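Long-range contacts in bacterial leucyl aminopeptidase (Legionella pneumophila, PDB 6ESL), which probably removes N-terminal residues, leucine among them, from peptides as a secreted zinc-dependent aminopeptidase of family M28: residues Val280-Thr286 with Pro345-Glu351; Thr301-Asp305 with His336-Asn340. One frame throughout, in Å; residues are numbered along the deposited sequence.

Interaction 1: Val280-Thr286 with Pro345-Glu351; sequences VVQFDMT and PAAFPCE. With ZN (zinc ion), chain F.
Val-280 and Val-281 pair in parallel with Ala-346 and Ala-347, and the ladder of backbone bonds runs from Val-280 N to Pro-345 O, through Ala-347 N to Val-280 O, to Gln-282 N on Ala-347 O (2.9 Å). Beyond Gln-282 the direct backbone pairing lapses until Glu-351, and side chains and a water fill the interval. Pro-349, with no N-H to give, crosses the side chain of Val-281 at about a right angle, CD 3.6 Å from Val-281 CG2, while CG meets Phe-283 CE1. The ring of Phe-348 lies with CG anti to the backbone N (chi1 177°), which brings its rim to the segment 280-286: Asp-284 O lies in the ring plane at the CE1-CZ edge, 3.4 Å from CE1, which also touches Asp-284 CB. Water 1 bridges the widened gap, donating to Pro-349 O (2.7 Å) and Met-285 O. Where the two segments close again, Glu-351 N bonds to Met-285 O (3.1 Å). The Glu-351 chain, extended beyond CG, slants across Met-285, with CD 3.2 Å from Met-285 CB, and its OE1 is held by Gly-287 N and Tyr-288 N. Just past the strand, Asp-284 grips zinc through both carboxylate oxygens, OD1 at 2.4 Å; a bond from Ser-334 OG to OD2 probably helps fix its rotation. His-209, Asp-222 and water 2 complete this site, one half of the two-zinc centre known from M28 aminopeptidases. The pair are interior strands of the mixed sheet, strand 203-209 flanking 277-282 and strand 297-300 flanking 346-350, with helix 373-391 against Val-281 and Phe-283 and helix 306-320 against Ala-347 and Pro-349.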
loop_
_atom_site.group_PDB
_atom_site.type_symbol
_atom_site.label_atom_id
_atom_site.label_comp_id
_atom_site.label_asym_id
_atom_site.label_seq_id
_atom_site.Cartn_x
_atom_site.Cartn_y
_atom_site.Cartn_z
ATOM N N VAL B 280 6.607 -13.219 4.937
ATOM C CA VAL B 280 6.881 -14.038 3.762
ATOM C C VAL B 280 7.179 -13.142 2.534
ATOM O O VAL B 280 6.469 -12.134 2.307
ATOM C CB VAL B 280 5.649 -14.910 3.473
ATOM C CG1 VAL B 280 5.902 -15.798 2.314
ATOM C CG2 VAL B 280 5.341 -15.737 4.703
ATOM N N VAL B 281 8.183 -13.500 1.730
ATOM C CA VAL B 281 8.336 -12.905 0.426
ATOM C C VAL B 281 8.308 -14.029 -0.620
ATOM O O VAL B 281 8.759 -15.197 -0.341
ATOM C CB VAL B 281 9.614 -12.021 0.322
ATOM C CG1 VAL B 281 10.868 -12.807 0.599
ATOM C CG2 VAL B 281 9.750 -11.280 -1.001
ATOM N N GLN B 282 7.781 -13.702 -1.783
ATOM C CA GLN B 282 7.738 -14.592 -2.915
ATOM C C GLN B 282 8.542 -14.016 -4.081
ATOM O O GLN B 282 8.341 -12.851 -4.502
ATOM C CB GLN B 282 6.287 -14.830 -3.317
ATOM C CG GLN B 282 6.012 -15.588 -4.617
ATOM C CD GLN B 282 6.384 -17.047 -4.548
ATOM O OE1 GLN B 282 6.848 -17.542 -3.507
ATOM N NE2 GLN B 282 6.089 -17.778 -5.639
ATOM N N PHE B 283 9.397 -14.866 -4.630
ATOM C CA PHE B 283 10.155 -14.564 -5.879
ATOM C C PHE B 283 9.661 -15.407 -7.032
ATOM O O PHE B 283 9.964 -16.655 -7.106
ATOM C CB PHE B 283 11.646 -14.716 -5.636
ATOM C CG PHE B 283 12.195 -13.720 -4.684
ATOM C CD1 PHE B 283 12.631 -12.457 -5.135
ATOM C CD2 PHE B 283 12.259 -13.977 -3.359
ATOM C CE1 PHE B 283 13.098 -11.496 -4.241
ATOM C CE2 PHE B 283 12.770 -13.064 -2.482
ATOM C CZ PHE B 283 13.120 -11.787 -2.934
ATOM N N ASP B 284 8.828 -14.759 -7.838
ATOM C CA ASP B 284 8.286 -15.336 -9.036
ATOM C C ASP B 284 8.618 -14.390 -10.179
ATOM O O ASP B 284 8.000 -13.339 -10.351
ATOM C CB ASP B 284 6.771 -15.498 -8.919
ATOM C CG ASP B 284 6.152 -16.113 -10.158
ATOM O OD1 ASP B 284 6.902 -16.415 -11.111
ATOM O OD2 ASP B 284 4.916 -16.292 -10.182
ATOM N N MET B 285 9.610 -14.796 -10.950
ATOM C CA MET B 285 10.070 -14.108 -12.145
ATOM C C MET B 285 10.955 -12.930 -11.710
ATOM O O MET B 285 10.510 -11.851 -11.235
ATOM C CB MET B 285 8.995 -13.733 -13.161
ATOM C CG MET B 285 8.087 -14.879 -13.495
ATOM S SD MET B 285 6.832 -14.563 -14.709
ATOM C CE MET B 285 5.970 -13.146 -14.041
ATOM N N THR B 286 12.249 -13.167 -11.862
ATOM C CA THR B 286 13.291 -12.225 -11.407
ATOM C C THR B 286 14.300 -11.832 -12.492
ATOM O O THR B 286 15.295 -11.131 -12.219
ATOM C CB THR B 286 14.094 -12.847 -10.246
ATOM O OG1 THR B 286 14.831 -13.969 -10.690
ATOM C CG2 THR B 286 13.216 -13.162 -9.045
ATOM N N PRO B 345 1.557 -11.922 6.889
ATOM C CA PRO B 345 2.073 -10.851 6.048
ATOM C C PRO B 345 3.009 -11.383 4.917
ATOM O O PRO B 345 3.909 -12.135 5.213
ATOM C CB PRO B 345 2.834 -9.969 7.051
ATOM C CG PRO B 345 2.067 -10.143 8.342
ATOM C CD PRO B 345 1.884 -11.647 8.305
ATOM N N ALA B 346 2.698 -11.031 3.666
ATOM C CA ALA B 346 3.355 -11.580 2.511
ATOM C C ALA B 346 3.494 -10.543 1.443
ATOM O O ALA B 346 2.627 -9.649 1.287
ATOM C CB ALA B 346 2.592 -12.789 1.984
ATOM N N ALA B 347 4.585 -10.611 0.722
ATOM C CA ALA B 347 4.892 -9.580 -0.286
ATOM C C ALA B 347 5.510 -10.255 -1.506
ATOM O O ALA B 347 6.072 -11.361 -1.373
ATOM C CB ALA B 347 5.848 -8.564 0.264
ATOM N N PHE B 348 5.414 -9.541 -2.647
ATOM C CA PHE B 348 5.739 -10.085 -3.956
ATOM C C PHE B 348 6.394 -8.967 -4.828
ATOM O O PHE B 348 5.707 -8.169 -5.493
ATOM C CB PHE B 348 4.506 -10.678 -4.627
ATOM C CG PHE B 348 4.722 -11.210 -6.011
ATOM C CD1 PHE B 348 5.921 -11.759 -6.413
ATOM C CD2 PHE B 348 3.713 -11.172 -6.944
ATOM C CE1 PHE B 348 6.092 -12.183 -7.755
ATOM C CE2 PHE B 348 3.868 -11.638 -8.267
ATOM C CZ PHE B 348 5.054 -12.201 -8.651
ATOM N N PRO B 349 7.737 -8.929 -4.840
ATOM C CA PRO B 349 8.405 -8.117 -5.818
ATOM C C PRO B 349 8.619 -8.902 -7.122
ATOM O O PRO B 349 8.784 -10.135 -7.050
ATOM C CB PRO B 349 9.741 -7.859 -5.167
ATOM C CG PRO B 349 10.013 -9.128 -4.362
ATOM C CD PRO B 349 8.687 -9.740 -4.045
ATOM N N CYS B 350 8.611 -8.225 -8.273
ATOM C CA CYS B 350 8.646 -8.904 -9.560
ATOM C C CYS B 350 9.337 -8.118 -10.632
ATOM O O CYS B 350 9.598 -6.935 -10.521
ATOM C CB CYS B 350 7.176 -9.320 -9.975
ATOM S SG CYS B 350 6.956 -10.356 -11.436
ATOM N N GLU B 351 9.781 -8.857 -11.614
ATOM C CA GLU B 351 10.663 -8.366 -12.670
ATOM C C GLU B 351 10.054 -7.315 -13.586
ATOM O O GLU B 351 10.792 -6.472 -14.137
ATOM C CB GLU B 351 11.151 -9.529 -13.558
ATOM C CG GLU B 351 9.969 -10.244 -14.282
ATOM C CD GLU B 351 10.326 -11.498 -15.085
ATOM O OE1 GLU B 351 11.362 -12.085 -14.792
ATOM O OE2 GLU B 351 9.534 -11.838 -16.000
HETATM ZN ZN ZN F . 5.486 -18.215 -11.752
HETATM O O HOH W 1 9.953 -12.211 -8.295
HETATM O O HOH W 2 4.706 -16.428 -12.746
#

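Interaction 2: Thr301-Asp305 with His336-Asn340; sequences TDYTD and HASWN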
loop_
_atom_site.group_PDB
_atom_site.type_symbol
_atom_site.label_atom_id
_atom_site.label_comp_id
_atom_site.label_asym_id
_atom_site.label_seq_id
_atom_site.Cartn_x
_atom_site.Cartn_y
_atom_site.Cartn_z
ATOM N N THR B 301 0.778 -5.065 -5.501
ATOM C CA THR B 301 -0.150 -4.587 -4.490
ATOM C C THR B 301 -1.428 -5.400 -4.259
ATOM O O THR B 301 -2.191 -5.085 -3.343
ATOM C CB THR B 301 -0.492 -3.113 -4.762
ATOM O OG1 THR B 301 -1.235 -3.016 -5.981
ATOM C CG2 THR B 301 0.793 -2.302 -4.904
ATOM N N ASP B 302 -1.670 -6.430 -5.070
ATOM C CA ASP B 302 -2.861 -7.268 -4.867
ATOM C C ASP B 302 -2.402 -8.579 -4.178
ATOM O O ASP B 302 -1.367 -9.157 -4.537
ATOM C CB ASP B 302 -3.792 -7.404 -6.050
ATOM C CG ASP B 302 -3.202 -8.184 -7.153
ATOM O OD1 ASP B 302 -1.971 -8.386 -7.148
ATOM O OD2 ASP B 302 -3.982 -8.591 -8.032
ATOM N N TYR B 303 -3.187 -8.994 -3.175
ATOM C CA TYR B 303 -2.980 -10.199 -2.345
ATOM C C TYR B 303 -1.697 -10.179 -1.543
ATOM O O TYR B 303 -1.074 -11.213 -1.294
ATOM C CB TYR B 303 -3.134 -11.470 -3.185
ATOM C CG TYR B 303 -4.465 -11.403 -3.902
ATOM C CD1 TYR B 303 -5.661 -11.761 -3.262
ATOM C CD2 TYR B 303 -4.572 -10.940 -5.222
ATOM C CE1 TYR B 303 -6.865 -11.667 -3.914
ATOM C CE2 TYR B 303 -5.794 -10.893 -5.862
ATOM C CZ TYR B 303 -6.936 -11.225 -5.200
ATOM O OH TYR B 303 -8.124 -11.153 -5.892
ATOM N N THR B 304 -1.342 -8.984 -1.089
ATOM C CA THR B 304 -0.114 -8.811 -0.349
ATOM C C THR B 304 -0.374 -7.830 0.848
ATOM O O THR B 304 -1.276 -7.040 0.790
ATOM C CB THR B 304 0.982 -8.159 -1.186
ATOM O OG1 THR B 304 0.550 -6.948 -1.778
ATOM C CG2 THR B 304 1.496 -9.117 -2.334
ATOM N N ASP B 305 0.500 -7.885 1.819
ATOM C CA ASP B 305 0.466 -7.062 3.004
ATOM C C ASP B 305 0.998 -5.717 2.650
ATOM O O ASP B 305 2.090 -5.566 2.142
ATOM C CB ASP B 305 1.281 -7.670 4.122
ATOM C CG ASP B 305 1.238 -6.853 5.402
ATOM O OD1 ASP B 305 0.179 -6.896 6.037
ATOM O OD2 ASP B 305 2.264 -6.148 5.757
ATOM N N HIS B 336 2.642 -16.240 -2.749
ATOM C CA HIS B 336 2.370 -15.328 -1.649
ATOM C C HIS B 336 0.906 -15.323 -1.285
ATOM O O HIS B 336 0.573 -15.115 -0.099
ATOM C CB HIS B 336 2.805 -13.914 -2.019
ATOM C CG HIS B 336 2.163 -13.412 -3.266
ATOM N ND1 HIS B 336 2.513 -13.905 -4.531
ATOM C CD2 HIS B 336 1.163 -12.493 -3.455
ATOM C CE1 HIS B 336 1.713 -13.289 -5.423
ATOM N NE2 HIS B 336 0.887 -12.439 -4.785
ATOM N N ALA B 337 0.030 -15.615 -2.237
ATOM C CA ALA B 337 -1.401 -15.563 -1.983
ATOM C C ALA B 337 -1.854 -16.576 -0.962
ATOM O O ALA B 337 -2.817 -16.344 -0.221
ATOM C CB ALA B 337 -2.209 -15.693 -3.291
ATOM N N SER B 338 -1.228 -17.758 -1.005
ATOM C CA SER B 338 -1.464 -18.789 -0.039
ATOM C C SER B 338 -1.265 -18.366 1.414
ATOM O O SER B 338 -2.113 -18.722 2.277
ATOM C CB SER B 338 -0.695 -20.063 -0.403
ATOM O OG SER B 338 -1.026 -20.467 -1.749
ATOM N N TRP B 339 -0.226 -17.566 1.657
ATOM C CA TRP B 339 0.064 -16.990 2.961
ATOM C C TRP B 339 -0.896 -15.858 3.304
ATOM O O TRP B 339 -1.505 -15.816 4.426
ATOM C CB TRP B 339 1.516 -16.533 3.027
ATOM C CG TRP B 339 2.508 -17.587 2.890
ATOM C CD1 TRP B 339 3.202 -17.916 1.737
ATOM C CD2 TRP B 339 2.958 -18.552 3.898
ATOM N NE1 TRP B 339 4.020 -18.972 1.974
ATOM C CE2 TRP B 339 3.908 -19.375 3.292
ATOM C CE3 TRP B 339 2.697 -18.740 5.238
ATOM C CZ2 TRP B 339 4.544 -20.368 3.968
ATOM C CZ3 TRP B 339 3.374 -19.769 5.927
ATOM C CH2 TRP B 339 4.269 -20.542 5.291
ATOM N N ASN B 340 -1.134 -15.027 2.316
ATOM C CA ASN B 340 -2.000 -13.857 2.506
ATOM C C ASN B 340 -3.429 -14.278 2.932
ATOM O O ASN B 340 -4.117 -13.541 3.715
ATOM C CB ASN B 340 -2.067 -13.029 1.260
ATOM C CG ASN B 340 -2.956 -11.798 1.400
ATOM O OD1 ASN B 340 -3.999 -11.748 0.789
ATOM N ND2 ASN B 340 -2.455 -10.748 2.089
HETATM O O HOH W 3 -0.812 -10.819 -6.257
HETATM O O HOH W 4 -3.548 -8.506 2.773
#
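Tyr-303 turns the loop 301-305 against the short helix 336-340, its backbone in the left-handed region (phi 62°, psi 36°) and its CA 5.6 Å from that of Ala-337. The turn aims Tyr-303 O into the helix surface, between two side chains that stand one helical turn apart. This oxygen lies near the ring plane at the edge of His-336, 3.4 Å from CD2, and Asn-340 brings its CB to 3.3 Å from it. The buried carbonyl oxygen has no hydrogen-bond partner in the model; it packs against His-336 CD2 and against CB and CG of Asn-340. Thr-304 CG2 comes obliquely to the same imidazole, 3.6 Å from His-336 CD2, and Tyr-303 CB rests on Ala-337 CB. This loop belongs to a beta-alpha-beta unit: it leads from strand 297-300 into helix 306-320, which returns to the parallel strand 324-327. Asp-305 is the N-cap of that helix, its OD2 accepting from Leu-308 N. Two waters make the polar links to helix 336-340. Water 3 sits in plane at the edge of the imidazole, 2.8 Å from His-336 NE2, and donates to Asp-302 O. Asn-340, with CG anti to the backbone N (chi1 180°), reaches from the helix toward the loop, and its ND2 donates a hydrogen bond to water 4 (2.6 Å), which bonds weakly to Thr-304 O. The Asp-302 carboxylate accepts from Cys-329 N at OD1 and from Gly-330 N at OD2, and OD2 also bonds to Ser-106 OG of the second subunit; the hydroxyl of Tyr-303, whose ring leads away from the helix, bonds to Gly-104 O and Ser-106 N of that same subunit, so that the loop forms part of the dimer interface.

How the interactions relate
Followed from the N terminus, the chain enters interaction 1 on strand 277-282, passes the zinc ligand Asp-284, and runs through strand 297-300 into the loop 301-305. Helix 306-320 and strand 324-327 lead on to helix 336-340, where interaction 2 closes the smaller loop. Strand 346-350 then returns to close the larger one in interaction 1, so that interaction 2 lies wholly within its span. The contacts adjoin: Ala-346 O probably accepts from Asp-305 N, the ring of Phe-348 stacks on that of His-336, and Val-280 packs on Trp-339. Together they tie the central strands and metal site to the subunit interface.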